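PDB 2QMA: diaminobutyrate-pyruvate transaminase and L-2,4-diaminobutyrate decarboxylase from Vibrio parahaemolyticus, which probably decarboxylates L-2,4-diaminobutyrate with its pyridoxal-phosphate-dependent C-terminal domain, the part in this structure, and also carries an aminotransferase part. Local coordinates for residues L107-E119 / D322-G334. Residues are numbered along the deposited sequence; the frame is centred on the assembly and turned at random.
Sequences LHTPPLMPAVAAE and DFHKLFYQTISCG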
# COMPACT_ATOMS: atom_id res chain seq x y z
N LEU A 107 -2.44 15.18 -9.66
CA LEU A 107 -3.55 14.50 -8.99
C LEU A 107 -3.12 14.11 -7.58
O LEU A 107 -3.00 12.93 -7.25
CB LEU A 107 -4.01 13.30 -9.82
CG LEU A 107 -4.73 13.70 -11.11
CD1 LEU A 107 -4.93 12.49 -12.05
CD2 LEU A 107 -6.11 14.36 -10.85
N HIS A 108 -2.88 15.14 -6.78
CA HIS A 108 -2.33 15.04 -5.45
C HIS A 108 -3.28 15.88 -4.58
O HIS A 108 -3.24 17.10 -4.63
CB HIS A 108 -0.92 15.59 -5.41
CG HIS A 108 -0.27 15.54 -4.06
ND1 HIS A 108 0.74 16.40 -3.68
CD2 HIS A 108 -0.50 14.74 -2.99
CE1 HIS A 108 1.11 16.12 -2.44
NE2 HIS A 108 0.37 15.11 -2.00
N THR A 109 -4.12 15.19 -3.81
CA THR A 109 -5.34 15.75 -3.26
C THR A 109 -5.19 16.35 -1.86
O THR A 109 -4.48 15.77 -0.99
CB THR A 109 -6.50 14.67 -3.36
OG1 THR A 109 -7.77 15.30 -3.47
CG2 THR A 109 -6.49 13.67 -2.20
N PRO A 110 -5.82 17.51 -1.63
CA PRO A 110 -5.89 17.98 -0.25
C PRO A 110 -6.88 17.05 0.51
O PRO A 110 -8.00 16.79 0.03
CB PRO A 110 -6.39 19.43 -0.39
CG PRO A 110 -7.23 19.43 -1.67
CD PRO A 110 -6.52 18.41 -2.58
N PRO A 111 -6.43 16.49 1.64
CA PRO A 111 -7.19 15.44 2.36
C PRO A 111 -8.46 15.94 3.07
O PRO A 111 -8.46 16.95 3.74
CB PRO A 111 -6.17 14.89 3.37
CG PRO A 111 -5.22 16.01 3.58
CD PRO A 111 -5.14 16.78 2.28
N LEU A 112 -9.54 15.19 2.86
CA LEU A 112 -10.78 15.43 3.51
C LEU A 112 -10.64 15.12 4.99
O LEU A 112 -10.05 14.13 5.39
CB LEU A 112 -11.88 14.55 2.91
CG LEU A 112 -12.95 15.18 1.98
CD1 LEU A 112 -14.13 14.23 1.88
CD2 LEU A 112 -13.40 16.61 2.35
N MSE A 113 -11.25 15.95 5.80
CA MSE A 113 -11.20 15.78 7.25
C MSE A 113 -11.60 14.38 7.72
O MSE A 113 -10.94 13.82 8.60
CB MSE A 113 -12.05 16.84 7.94
CG MSE A 113 -11.69 17.00 9.41
SE MSE A 113 -9.98 17.87 9.57
CE MSE A 113 -10.55 19.69 9.07
N PRO A 114 -12.71 13.83 7.19
CA PRO A 114 -13.10 12.48 7.56
C PRO A 114 -12.07 11.39 7.24
O PRO A 114 -11.97 10.43 8.01
CB PRO A 114 -14.40 12.24 6.77
CG PRO A 114 -14.48 13.30 5.77
CD PRO A 114 -13.75 14.47 6.34
N ALA A 115 -11.34 11.55 6.14
CA ALA A 115 -10.19 10.65 5.87
C ALA A 115 -9.06 10.83 6.89
O ALA A 115 -8.51 9.85 7.36
CB ALA A 115 -9.70 10.84 4.48
N VAL A 116 -8.74 12.08 7.26
CA VAL A 116 -7.70 12.31 8.28
C VAL A 116 -8.10 11.72 9.66
O VAL A 116 -7.29 11.06 10.32
CB VAL A 116 -7.29 13.80 8.32
CG1 VAL A 116 -6.20 14.08 9.42
CG2 VAL A 116 -6.79 14.24 6.98
N ALA A 117 -9.34 11.93 10.10
CA ALA A 117 -9.82 11.34 11.36
C ALA A 117 -9.74 9.83 11.24
O ALA A 117 -9.27 9.17 12.16
CB ALA A 117 -11.26 11.76 11.66
N ALA A 118 -10.19 9.27 10.11
CA ALA A 118 -10.15 7.81 9.89
C ALA A 118 -8.73 7.25 10.07
O ALA A 118 -8.55 6.18 10.66
CB ALA A 118 -10.74 7.44 8.50
N GLU A 119 -7.71 7.97 9.58
CA GLU A 119 -6.35 7.47 9.69
C GLU A 119 -5.93 7.29 11.14
O GLU A 119 -5.17 6.38 11.44
CB GLU A 119 -5.35 8.43 9.05
CG GLU A 119 -5.46 8.48 7.52
CD GLU A 119 -4.77 7.32 6.81
OE1 GLU A 119 -4.61 6.26 7.43
OE2 GLU A 119 -4.42 7.46 5.62
N ASP A 322 -9.66 5.52 -7.82
CA ASP A 322 -8.68 6.07 -6.87
C ASP A 322 -9.32 7.10 -5.99
O ASP A 322 -9.57 8.20 -6.45
CB ASP A 322 -7.52 6.74 -7.60
CG ASP A 322 -6.25 6.00 -7.43
OD1 ASP A 322 -6.31 4.92 -6.80
OD2 ASP A 322 -5.20 6.47 -7.94
N PHE A 323 -9.60 6.74 -4.73
CA PHE A 323 -10.21 7.66 -3.79
C PHE A 323 -9.25 8.76 -3.33
O PHE A 323 -9.69 9.83 -2.91
CB PHE A 323 -10.73 6.91 -2.58
CG PHE A 323 -11.71 5.83 -2.93
CD1 PHE A 323 -13.01 6.16 -3.31
CD2 PHE A 323 -11.32 4.49 -2.90
CE1 PHE A 323 -13.91 5.17 -3.65
CE2 PHE A 323 -12.20 3.48 -3.24
CZ PHE A 323 -13.51 3.81 -3.61
N HIS A 324 -7.94 8.49 -3.42
CA HIS A 324 -6.98 9.47 -3.00
C HIS A 324 -6.68 10.46 -4.09
O HIS A 324 -5.73 11.21 -4.00
CB HIS A 324 -5.70 8.84 -2.40
CG HIS A 324 -5.00 7.88 -3.30
ND1 HIS A 324 -4.42 8.25 -4.50
CD2 HIS A 324 -4.72 6.57 -3.15
CE1 HIS A 324 -3.83 7.21 -5.05
NE2 HIS A 324 -4.01 6.17 -4.26
N LYS A 325 -7.50 10.46 -5.14
CA LYS A 325 -7.48 11.55 -6.09
C LYS A 325 -8.72 12.45 -5.81
O LYS A 325 -8.76 13.19 -4.80
CB LYS A 325 -7.36 11.04 -7.55
CG LYS A 325 -5.96 10.50 -7.88
CD LYS A 325 -5.91 9.82 -9.24
CE LYS A 325 -4.51 9.63 -9.77
NZ LYS A 325 -3.66 8.57 -9.17
N LEU A 326 -9.73 12.38 -6.67
CA LEU A 326 -10.80 13.35 -6.60
C LEU A 326 -11.82 13.07 -5.49
O LEU A 326 -12.68 13.90 -5.19
CB LEU A 326 -11.49 13.38 -7.97
CG LEU A 326 -12.23 14.58 -8.54
CD1 LEU A 326 -11.56 15.94 -8.34
CD2 LEU A 326 -12.57 14.27 -10.04
N PHE A 327 -11.72 11.91 -4.84
CA PHE A 327 -12.54 11.66 -3.63
C PHE A 327 -11.92 12.23 -2.33
O PHE A 327 -12.49 12.10 -1.24
CB PHE A 327 -12.77 10.17 -3.41
CG PHE A 327 -13.71 9.49 -4.40
CD1 PHE A 327 -15.04 9.22 -4.06
CD2 PHE A 327 -13.21 9.02 -5.63
CE1 PHE A 327 -15.89 8.51 -4.96
CE2 PHE A 327 -14.03 8.35 -6.51
CZ PHE A 327 -15.37 8.08 -6.17
N TYR A 328 -10.74 12.83 -2.46
CA TYR A 328 -10.05 13.52 -1.34
C TYR A 328 -9.59 12.67 -0.15
O TYR A 328 -9.28 13.21 0.92
CB TYR A 328 -10.95 14.63 -0.81
CG TYR A 328 -11.44 15.55 -1.90
CD1 TYR A 328 -10.55 16.40 -2.58
CD2 TYR A 328 -12.81 15.65 -2.18
CE1 TYR A 328 -11.00 17.30 -3.55
CE2 TYR A 328 -13.28 16.58 -3.17
CZ TYR A 328 -12.35 17.38 -3.84
OH TYR A 328 -12.78 18.26 -4.80
N GLN A 329 -9.54 11.35 -0.33
CA GLN A 329 -9.05 10.47 0.72
C GLN A 329 -7.51 10.56 0.81
O GLN A 329 -6.85 10.81 -0.20
CB GLN A 329 -9.51 9.01 0.46
CG GLN A 329 -11.05 8.92 0.28
CD GLN A 329 -11.82 9.58 1.45
OE1 GLN A 329 -11.91 9.01 2.54
NE2 GLN A 329 -12.34 10.79 1.23
N THR A 330 -6.95 10.32 1.99
CA THR A 330 -5.51 10.23 2.13
C THR A 330 -4.91 9.00 1.38
O THR A 330 -5.53 7.92 1.29
CB THR A 330 -5.08 10.15 3.60
OG1 THR A 330 -5.82 9.13 4.25
CG2 THR A 330 -5.31 11.50 4.38
N ILE A 331 -3.71 9.18 0.83
CA ILE A 331 -2.98 8.02 0.27
C ILE A 331 -2.71 6.97 1.35
O ILE A 331 -2.34 7.36 2.44
CB ILE A 331 -1.66 8.48 -0.38
CG1 ILE A 331 -1.95 9.46 -1.53
CG2 ILE A 331 -0.79 7.27 -0.83
CD1 ILE A 331 -0.83 10.50 -1.67
N SER A 332 -2.90 5.65 1.12
CA SER A 332 -3.51 5.01 -0.06
C SER A 332 -5.00 4.79 0.13
O SER A 332 -5.49 4.59 1.26
CB SER A 332 -2.89 3.62 -0.26
OG SER A 332 -2.78 2.97 1.03
N CYS A 333 -5.74 4.81 -0.97
CA CYS A 333 -7.16 4.49 -0.89
C CYS A 333 -7.57 4.31 -2.34
O CYS A 333 -7.82 5.29 -3.04
CB CYS A 333 -7.93 5.62 -0.21
SG CYS A 333 -9.59 5.17 0.36
N GLY A 334 -7.59 3.06 -2.80
CA GLY A 334 -8.10 2.77 -4.16
C GLY A 334 -8.83 1.44 -4.15
O GLY A 334 -8.76 0.71 -3.17
O HOH W 1 -3.28 12.29 -3.20
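Thr-109 reaches into the turn that starts at Lys-325 and gives its hydroxyl to the carbonyl there, OG1 to Lys-325 O at 2.7 Å. Tyr-328 N, closing that type I turn, meets the same oxygen from the opposite face of its plane, so two donors grip it. With OG1 swung away from the backbone N (chi1 -152°), CG2 is left over the His-324 carbonyl, whose oxygen a water links to Thr-109 N. The turn belongs to the loop joining strands 318-322 and 334-338 of the mixed seven-stranded sheet, which packs on the start of helix 113-125. There Leu-112 N, at the N-cap, donates almost straight to Tyr-328 O (2.8 Å, 172° at the hydrogen), and Leu-112 CG packs on Tyr-328 CB. The phenol's OH goes to Leu-473 O. At the other end Thr-330 OG1 donates to Glu-119 OE2 at 2.6 Å, on the anti side of the carboxylate and 27° out of its plane. That carboxylate also forms salt bridges with Lys-379 and with Arg-374 of both subunits. Pro-110 O, Gln-329 O and Thr-330 N are buried without a partner. Leu-107 CB and CD1 lie against Lys-325 CE, 3.7 Å away, while NZ pairs with Asp-322 OD2 at 2.9 Å. Lys-325 is the lysine predicted to carry pyridoxal phosphate, not attached here; the two bonds to its carbonyl probably help hold its backbone, and Glu-119 joins this loop to the second subunit.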